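PDB 5ZRD: tyrosinase from Burkholderia thailandensis, which probably uses a pair of copper ions to hydroxylate monophenols to catechols and to oxidise these further, and yields catechol derivatives efficiently at acidic pH. Local coordinates for residues 24-27 / 28-32; 34-37 / 38-41; 359-362 / 363-367. All coordinates share one frame; numbering follows the deposited sequence.

Contact 1: 24-27 / 28-32; sequences GEKK and PLEDL
Lys27 and Asp31, one helical turn apart, lean across each other so that the lysine chain runs alongside one carboxylate oxygen before its amine reaches the pair. CE of Lys27 passes 3.4 Å from Asp31 OD2. The final bend of the chain (chi4 38°) then brings NZ of Lys27 to 3.3 Å from Asp31 OD2 and 3.4 Å from Asp31 OD1, a forked salt bridge whose two hydrogen bonds are both weak. Lys26 and Glu30 repeat the i to i+4 spacing more loosely. Here OE1 of Glu30 meets CB of Lys26 at 3.7 Å, while Lys26 NZ and Glu30 OE1, 4.1 Å apart and beyond a salt bridge, probably attract each other weakly. Backbone bonds close the first turn, from Glu30 N to Lys26 O (3.0 Å) and from Asp31 N to Lys27 O (2.7 Å). Pro28, which has no N-H to give, fits here without losing a bond. Glu25 crosses Pro28 at about a right angle, its OE2 4.1 Å from Pro28 CG, and its OE1 is taken by Arg20. Upstream, Gly24 closes helix 14-22 in a Schellman motif. Helix 27-41 begins a few residues on, with Pro28 resting on Leu17, Leu29 on Tyr21, and Glu30 against strand 137-140.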
ATOM      1  N   GLY A  24     -47.399 -18.423  38.163  1.00 62.64           N
ATOM      2  CA  GLY A  24     -48.398 -17.345  38.176  1.00 61.12           C
ATOM      3  C   GLY A  24     -47.810 -15.961  38.390  1.00 62.62           C
ATOM      4  O   GLY A  24     -48.536 -14.951  38.253  1.00 72.29           O
ATOM      5  N   GLU A  25     -46.527 -15.861  38.701  1.00 58.76           N
ATOM      6  CA  GLU A  25     -45.895 -14.525  38.736  1.00 61.16           C
ATOM      7  C   GLU A  25     -45.160 -14.296  37.400  1.00 58.48           C
ATOM      8  O   GLU A  25     -43.966 -14.618  37.214  1.00 53.24           O
ATOM      9  CB  GLU A  25     -45.003 -14.383  39.968  1.00 57.24           C
ATOM     10  CG  GLU A  25     -44.553 -12.955  40.244  1.00 56.54           C
ATOM     11  CD  GLU A  25     -43.283 -12.846  41.076  1.00 57.82           C
ATOM     12  OE1 GLU A  25     -42.741 -13.913  41.496  1.00 52.07           O
ATOM     13  OE2 GLU A  25     -42.828 -11.699  41.299  1.00 61.53           O
ATOM     14  N   LYS A  26     -45.907 -13.697  36.484  1.00 56.03           N
ATOM     15  CA  LYS A  26     -45.532 -13.606  35.091  1.00 54.11           C
ATOM     16  C   LYS A  26     -44.885 -12.242  34.816  1.00 48.56           C
ATOM     17  O   LYS A  26     -44.087 -12.143  33.892  1.00 41.50           O
ATOM     18  CB  LYS A  26     -46.762 -13.897  34.219  1.00 56.92           C
ATOM     19  CG  LYS A  26     -47.417 -15.259  34.483  1.00 66.43           C
ATOM     20  CD  LYS A  26     -48.629 -15.585  33.600  1.00 73.37           C
ATOM     21  CE  LYS A  26     -49.888 -14.851  34.017  1.00 80.31           C
ATOM     22  NZ  LYS A  26     -50.688 -14.406  32.852  1.00 80.68           N
ATOM     23  N   LYS A  27     -45.168 -11.204  35.598  1.00 47.55           N
ATOM     24  CA  LYS A  27     -44.740  -9.832  35.179  1.00 55.05           C
ATOM     25  C   LYS A  27     -43.240  -9.800  34.785  1.00 57.52           C
ATOM     26  O   LYS A  27     -42.894  -9.258  33.701  1.00 54.68           O
ATOM     27  CB  LYS A  27     -45.075  -8.790  36.259  1.00 59.90           C
ATOM     28  CG  LYS A  27     -44.916  -7.336  35.827  1.00 63.82           C
ATOM     29  CD  LYS A  27     -44.837  -6.331  36.978  1.00 71.29           C
ATOM     30  CE  LYS A  27     -44.241  -4.989  36.574  1.00 74.59           C
ATOM     31  NZ  LYS A  27     -44.665  -4.550  35.217  1.00 70.39           N
ATOM     32  N   PRO A  28     -42.326 -10.350  35.638  1.00 51.12           N
ATOM     33  CA  PRO A  28     -40.867 -10.317  35.372  1.00 51.52           C
ATOM     34  C   PRO A  28     -40.469 -10.883  33.990  1.00 51.65           C
ATOM     35  O   PRO A  28     -39.798 -10.179  33.210  1.00 48.43           O
ATOM     36  CB  PRO A  28     -40.242 -11.180  36.482  1.00 52.85           C
ATOM     37  CG  PRO A  28     -41.222 -11.076  37.617  1.00 53.03           C
ATOM     38  CD  PRO A  28     -42.565 -11.034  36.923  1.00 53.07           C
ATOM     39  N   LEU A  29     -40.884 -12.113  33.669  1.00 43.40           N
ATOM     40  CA  LEU A  29     -40.568 -12.670  32.359  1.00 45.33           C
ATOM     41  C   LEU A  29     -41.216 -11.835  31.251  1.00 47.15           C
ATOM     42  O   LEU A  29     -40.572 -11.576  30.232  1.00 42.95           O
ATOM     43  CB  LEU A  29     -41.003 -14.131  32.266  1.00 46.31           C
ATOM     44  CG  LEU A  29     -40.262 -14.948  31.216  1.00 48.61           C
ATOM     45  CD1 LEU A  29     -38.766 -14.681  31.252  1.00 54.66           C
ATOM     46  CD2 LEU A  29     -40.516 -16.423  31.404  1.00 46.36           C
ATOM     47  N   GLU A  30     -42.445 -11.377  31.456  1.00 42.81           N
ATOM     48  CA  GLU A  30     -43.128 -10.600  30.423  1.00 42.71           C
ATOM     49  C   GLU A  30     -42.378  -9.277  30.172  1.00 46.20           C
ATOM     50  O   GLU A  30     -42.206  -8.824  28.999  1.00 41.49           O
ATOM     51  CB  GLU A  30     -44.582 -10.361  30.825  1.00 44.92           C
ATOM     52  CG  GLU A  30     -45.493 -11.562  30.576  1.00 54.46           C
ATOM     53  CD  GLU A  30     -46.882 -11.452  31.191  1.00 54.35           C
ATOM     54  OE1 GLU A  30     -47.722 -12.344  30.949  1.00 46.31           O
ATOM     55  OE2 GLU A  30     -47.112 -10.470  31.913  1.00 57.18           O
ATOM     56  N   ASP A  31     -41.908  -8.634  31.233  1.00 44.86           N
ATOM     57  CA  ASP A  31     -41.180  -7.362  31.022  1.00 50.03           C
ATOM     58  C   ASP A  31     -39.913  -7.577  30.179  1.00 47.98           C
ATOM     59  O   ASP A  31     -39.598  -6.800  29.258  1.00 47.49           O
ATOM     60  CB  ASP A  31     -40.788  -6.719  32.354  1.00 55.57           C
ATOM     61  CG  ASP A  31     -41.985  -6.162  33.128  1.00 60.87           C
ATOM     62  OD1 ASP A  31     -43.036  -5.823  32.522  1.00 67.03           O
ATOM     63  OD2 ASP A  31     -41.849  -6.048  34.364  1.00 61.02           O
ATOM     64  N   LEU A  32     -39.178  -8.628  30.525  1.00 46.96           N
ATOM     65  CA  LEU A  32     -37.964  -8.967  29.805  1.00 45.93           C
ATOM     66  C   LEU A  32     -38.301  -9.225  28.329  1.00 39.11           C
ATOM     67  O   LEU A  32     -37.695  -8.607  27.456  1.00 32.70           O
ATOM     68  CB  LEU A  32     -37.301 -10.195  30.442  1.00 48.64           C
ATOM     69  CG  LEU A  32     -36.000 -10.613  29.756  1.00 48.26           C
ATOM     70  CD1 LEU A  32     -34.889  -9.626  30.074  1.00 44.04           C
ATOM     71  CD2 LEU A  32     -35.619 -12.034  30.119  1.00 45.06           C
TER

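Contact 2: 34-37 / 38-41; sequences RAWV and GIQA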
ATOM      1  N   ARG A  34     -40.949  -8.350  26.648  1.00 43.89           N
ATOM      2  CA  ARG A  34     -41.496  -7.146  26.029  1.00 41.82           C
ATOM      3  C   ARG A  34     -40.356  -6.201  25.666  1.00 36.95           C
ATOM      4  O   ARG A  34     -40.431  -5.566  24.645  1.00 39.63           O
ATOM      5  CB  ARG A  34     -42.515  -6.449  26.942  1.00 51.67           C
ATOM      6  CG  ARG A  34     -42.996  -5.089  26.434  1.00 57.23           C
ATOM      7  CD  ARG A  34     -43.976  -4.395  27.375  1.00 58.55           C
ATOM      8  NE  ARG A  34     -45.263  -5.070  27.354  1.00 58.43           N
ATOM      9  CZ  ARG A  34     -45.743  -5.849  28.320  1.00 68.76           C
ATOM     10  NH1 ARG A  34     -46.907  -6.450  28.130  1.00 64.38           N
ATOM     11  NH2 ARG A  34     -45.079  -6.026  29.460  1.00 62.24           N
ATOM     12  N   ALA A  35     -39.332  -6.104  26.519  1.00 37.39           N
ATOM     13  CA  ALA A  35     -38.162  -5.226  26.268  1.00 37.23           C
ATOM     14  C   ALA A  35     -37.354  -5.723  25.063  1.00 35.50           C
ATOM     15  O   ALA A  35     -36.848  -4.930  24.250  1.00 38.97           O
ATOM     16  CB  ALA A  35     -37.288  -5.182  27.501  1.00 39.99           C
ATOM     17  N   TRP A  36     -37.211  -7.042  24.964  1.00 31.22           N
ATOM     18  CA  TRP A  36     -36.451  -7.628  23.887  1.00 34.02           C
ATOM     19  C   TRP A  36     -37.220  -7.451  22.566  1.00 37.72           C
ATOM     20  O   TRP A  36     -36.616  -7.130  21.511  1.00 32.47           O
ATOM     21  CB  TRP A  36     -36.146  -9.099  24.191  1.00 34.98           C
ATOM     22  CG  TRP A  36     -34.857  -9.310  24.910  1.00 34.89           C
ATOM     23  CD1 TRP A  36     -34.643  -9.411  26.257  1.00 38.11           C
ATOM     24  CD2 TRP A  36     -33.576  -9.455  24.293  1.00 36.89           C
ATOM     25  NE1 TRP A  36     -33.313  -9.606  26.518  1.00 38.74           N
ATOM     26  CE2 TRP A  36     -32.636  -9.621  25.331  1.00 37.85           C
ATOM     27  CE3 TRP A  36     -33.141  -9.444  22.968  1.00 36.06           C
ATOM     28  CZ2 TRP A  36     -31.287  -9.799  25.070  1.00 35.64           C
ATOM     29  CZ3 TRP A  36     -31.807  -9.614  22.709  1.00 35.11           C
ATOM     30  CH2 TRP A  36     -30.901  -9.790  23.750  1.00 37.06           C
ATOM     31  N   VAL A  37     -38.549  -7.631  22.606  1.00 37.22           N
ATOM     32  CA  VAL A  37     -39.360  -7.324  21.402  1.00 39.73           C
ATOM     33  C   VAL A  37     -39.103  -5.866  20.991  1.00 38.32           C
ATOM     34  O   VAL A  37     -38.767  -5.560  19.848  1.00 36.73           O
ATOM     35  CB  VAL A  37     -40.858  -7.611  21.639  1.00 42.53           C
ATOM     36  CG1 VAL A  37     -41.701  -7.152  20.457  1.00 42.33           C
ATOM     37  CG2 VAL A  37     -41.110  -9.087  21.924  1.00 39.44           C
ATOM     38  N   GLY A  38     -39.161  -4.962  21.952  1.00 38.53           N
ATOM     39  CA  GLY A  38     -38.976  -3.546  21.640  1.00 39.81           C
ATOM     40  C   GLY A  38     -37.622  -3.218  21.036  1.00 38.05           C
ATOM     41  O   GLY A  38     -37.551  -2.464  20.056  1.00 45.28           O
ATOM     42  N   ILE A  39     -36.523  -3.739  21.596  1.00 44.92           N
ATOM     43  CA  ILE A  39     -35.176  -3.370  21.039  1.00 39.76           C
ATOM     44  C   ILE A  39     -34.985  -4.041  19.677  1.00 33.85           C
ATOM     45  O   ILE A  39     -34.299  -3.501  18.809  1.00 33.29           O
ATOM     46  CB  ILE A  39     -34.004  -3.636  22.019  1.00 46.55           C
ATOM     47  CG1 ILE A  39     -33.747  -5.119  22.314  1.00 46.76           C
ATOM     48  CG2 ILE A  39     -34.182  -2.843  23.316  1.00 45.21           C
ATOM     49  CD1 ILE A  39     -32.341  -5.400  22.865  1.00 46.53           C
ATOM     50  N   GLN A  40     -35.623  -5.188  19.464  1.00 32.78           N
ATOM     51  CA  GLN A  40     -35.537  -5.857  18.148  1.00 34.59           C
ATOM     52  C   GLN A  40     -36.320  -5.052  17.102  1.00 39.50           C
ATOM     53  O   GLN A  40     -35.987  -5.138  15.936  1.00 38.94           O
ATOM     54  CB  GLN A  40     -35.989  -7.319  18.248  1.00 31.88           C
ATOM     55  CG  GLN A  40     -34.881  -8.201  18.802  1.00 32.83           C
ATOM     56  CD  GLN A  40     -35.177  -9.664  19.001  1.00 35.06           C
ATOM     57  OE1 GLN A  40     -36.232 -10.185  18.639  1.00 35.70           O
ATOM     58  NE2 GLN A  40     -34.208 -10.345  19.599  1.00 33.53           N
ATOM     59  N   ALA A  41     -37.298  -4.223  17.503  1.00 38.28           N
ATOM     60  CA  ALA A  41     -38.136  -3.542  16.507  1.00 40.28           C
ATOM     61  C   ALA A  41     -37.623  -2.125  16.258  1.00 46.20           C
ATOM     62  O   ALA A  41     -38.129  -1.453  15.392  1.00 53.37           O
ATOM     63  CB  ALA A  41     -39.571  -3.518  16.954  1.00 38.89           C
TER
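Ile39 N donates to Ala35 O at 2.9 Å, the shortest of the i to i+4 bonds that carry helix 27-41 through this turn. Gln40 N reaches Trp36 O at 3.0 Å. At the next step the bond weakens: Ala41 N lies 3.1 Å from Val37 O, and its N-H points poorly at the oxygen (123°). The indole of Trp36 leans along the helix toward its later residues. CD1 of Ile39 sits over one face, toward the rim, 4.1 Å from Trp36 CE3; it gets there because CG1 lies between the backbone N and the carbonyl carbon (chi1 67°), the crowded position. The amide of Gln40 comes in at the ring edge, near its plane, with NE2 3.6 Å from Trp36 CE3, and is turned steeply against the indole (planes 79° apart). Gln40 NE2 is hydrogen-bonded to Pro148 O. Phe50, Phe318 and the leucines of helix 90-108 pack round the same indole, some 10 Å from the side chain of the copper ligand His320. Backbone bonds thus hold the turn while the side chains meet by apolar packing of Ile39 on the Trp36 face, and the amide bonded to Pro148 O brings a satisfied polar group to the tryptophan edge.

Contact 3: 359-362 / 363-367; sequences PGFA and PGESL
Glu365 OE1 takes the N-H of Ala362 at 2.9 Å, in a nearly straight bond (165°) that meets the oxygen close to its C-O axis. The backbone returns the link: Glu365 N donates to Ala362 O at 3.1 Å. Two bonds thus join the same two residues, one through a side chain and one through the main chain. With CG anti to the backbone N (chi1 179°) and the chain extended beyond it, the carboxylate reaches back over the turn. Its other oxygen, OE2, forms a salt bridge with Arg434 of the second subunit, which would be expected to favour the charged carboxylate. Outward from the bonds, CD of Glu365 lies 3.8 Å from Phe361 CD2, with ring and carboxylate planes 62° apart. Leu367 adds CD2 at 4.0 Å from Phe361 CE2. Pro363 rests on Asp73 of the second subunit, and Arg64 holds the carbonyl of Phe361. Ala362 to Glu365 form a type II beta turn with its characteristic Pro-Gly pair at the corners: Pro363 supplies the fixed phi of the first, and Gly364 takes the positive phi of the second.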
ATOM      1  N   PRO A 359     -10.685  -1.163  16.283  1.00 34.96           N
ATOM      2  CA  PRO A 359     -10.699   0.113  15.547  1.00 39.15           C
ATOM      3  C   PRO A 359     -10.125   1.304  16.331  1.00 35.14           C
ATOM      4  O   PRO A 359     -10.488   1.503  17.469  1.00 36.35           O
ATOM      5  CB  PRO A 359     -12.189   0.361  15.283  1.00 37.38           C
ATOM      6  CG  PRO A 359     -12.714  -1.039  15.104  1.00 39.57           C
ATOM      7  CD  PRO A 359     -12.002  -1.794  16.208  1.00 37.41           C
ATOM      8  N   GLY A 360      -9.188   2.020  15.728  1.00 37.68           N
ATOM      9  CA  GLY A 360      -8.559   3.198  16.338  1.00 40.97           C
ATOM     10  C   GLY A 360      -7.340   2.853  17.203  1.00 47.83           C
ATOM     11  O   GLY A 360      -6.673   3.769  17.659  1.00 42.46           O
ATOM     12  N   PHE A 361      -7.065   1.563  17.482  1.00 41.33           N
ATOM     13  CA  PHE A 361      -5.875   1.172  18.199  1.00 38.48           C
ATOM     14  C   PHE A 361      -4.778   0.903  17.187  1.00 39.02           C
ATOM     15  O   PHE A 361      -5.061   0.529  16.063  1.00 47.00           O
ATOM     16  CB  PHE A 361      -6.101  -0.051  19.095  1.00 38.60           C
ATOM     17  CG  PHE A 361      -6.882   0.280  20.331  1.00 35.83           C
ATOM     18  CD1 PHE A 361      -8.263   0.260  20.314  1.00 35.30           C
ATOM     19  CD2 PHE A 361      -6.239   0.719  21.475  1.00 38.81           C
ATOM     20  CE1 PHE A 361      -8.986   0.617  21.441  1.00 33.82           C
ATOM     21  CE2 PHE A 361      -6.965   1.084  22.599  1.00 36.62           C
ATOM     22  CZ  PHE A 361      -8.335   1.029  22.583  1.00 34.95           C
ATOM     23  N   ALA A 362      -3.544   1.105  17.640  1.00 38.33           N
ATOM     24  CA  ALA A 362      -2.358   0.855  16.857  1.00 40.22           C
ATOM     25  C   ALA A 362      -1.641  -0.384  17.387  1.00 38.80           C
ATOM     26  O   ALA A 362      -1.743  -0.686  18.550  1.00 44.70           O
ATOM     27  CB  ALA A 362      -1.452   2.063  16.909  1.00 43.89           C
ATOM     28  N   PRO A 363      -0.921  -1.093  16.525  1.00 41.65           N
ATOM     29  CA  PRO A 363      -0.029  -2.165  16.933  1.00 41.71           C
ATOM     30  C   PRO A 363       0.891  -1.704  18.066  1.00 39.88           C
ATOM     31  O   PRO A 363       1.323  -0.574  18.092  1.00 42.35           O
ATOM     32  CB  PRO A 363       0.804  -2.511  15.686  1.00 41.74           C
ATOM     33  CG  PRO A 363      -0.058  -2.060  14.536  1.00 39.90           C
ATOM     34  CD  PRO A 363      -0.795  -0.858  15.075  1.00 43.09           C
ATOM     35  N   GLY A 364       1.154  -2.576  19.016  1.00 43.32           N
ATOM     36  CA  GLY A 364       2.062  -2.207  20.100  1.00 40.28           C
ATOM     37  C   GLY A 364       1.409  -1.379  21.195  1.00 40.18           C
ATOM     38  O   GLY A 364       1.970  -1.253  22.275  1.00 37.16           O
ATOM     39  N   GLU A 365       0.208  -0.861  20.974  1.00 37.80           N
ATOM     40  CA  GLU A 365      -0.393   0.028  21.940  1.00 36.47           C
ATOM     41  C   GLU A 365      -0.772  -0.727  23.225  1.00 39.18           C
ATOM     42  O   GLU A 365      -1.267  -1.869  23.226  1.00 39.70           O
ATOM     43  CB  GLU A 365      -1.582   0.707  21.274  1.00 40.30           C
ATOM     44  CG  GLU A 365      -2.341   1.666  22.167  1.00 43.09           C
ATOM     45  CD  GLU A 365      -3.074   2.739  21.374  1.00 46.59           C
ATOM     46  OE1 GLU A 365      -3.202   2.571  20.151  1.00 45.43           O
ATOM     47  OE2 GLU A 365      -3.516   3.739  21.986  1.00 51.20           O
ATOM     48  N   SER A 366      -0.575  -0.050  24.350  1.00 40.12           N
ATOM     49  CA  SER A 366      -0.816  -0.640  25.652  1.00 38.86           C
ATOM     50  C   SER A 366      -2.303  -0.556  26.003  1.00 37.61           C
ATOM     51  O   SER A 366      -2.940   0.471  25.797  1.00 43.20           O
ATOM     52  CB  SER A 366       0.045   0.005  26.718  1.00 41.71           C
ATOM     53  OG  SER A 366      -0.652   0.043  27.953  1.00 50.67           O
ATOM     54  N   LEU A 367      -2.821  -1.659  26.552  1.00 36.23           N
ATOM     55  CA  LEU A 367      -4.129  -1.734  27.139  1.00 34.30           C
ATOM     56  C   LEU A 367      -3.985  -1.743  28.661  1.00 35.95           C
ATOM     57  O   LEU A 367      -3.171  -2.520  29.212  1.00 37.20           O
ATOM     58  CB  LEU A 367      -4.832  -3.016  26.681  1.00 34.51           C
ATOM     59  CG  LEU A 367      -4.843  -3.261  25.181  1.00 36.19           C
ATOM     60  CD1 LEU A 367      -5.538  -4.579  24.833  1.00 38.56           C
ATOM     61  CD2 LEU A 367      -5.532  -2.115  24.478  1.00 32.70           C
TER

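In the fold
Contacts 1 and 2 follow each other along helix 27-41, their centres 15 Å apart: the first at its exposed start, the second near its far end. Lysine-carboxylate pairs mark the surface contact, whereas an indole packed against the neighbouring helices marks the partly buried one. Contact 3 stands apart, about 35 Å from contact 2 between centres, in the loop between helix 315-334 and strand 372-373. Also partly buried, it rests on a turn instead of helical bonds, and among the three it is the one that touches another subunit. Contacts 2 and 3 each bring a side chain within about 13 Å of a copper ion; contact 1 lies away from the metal site.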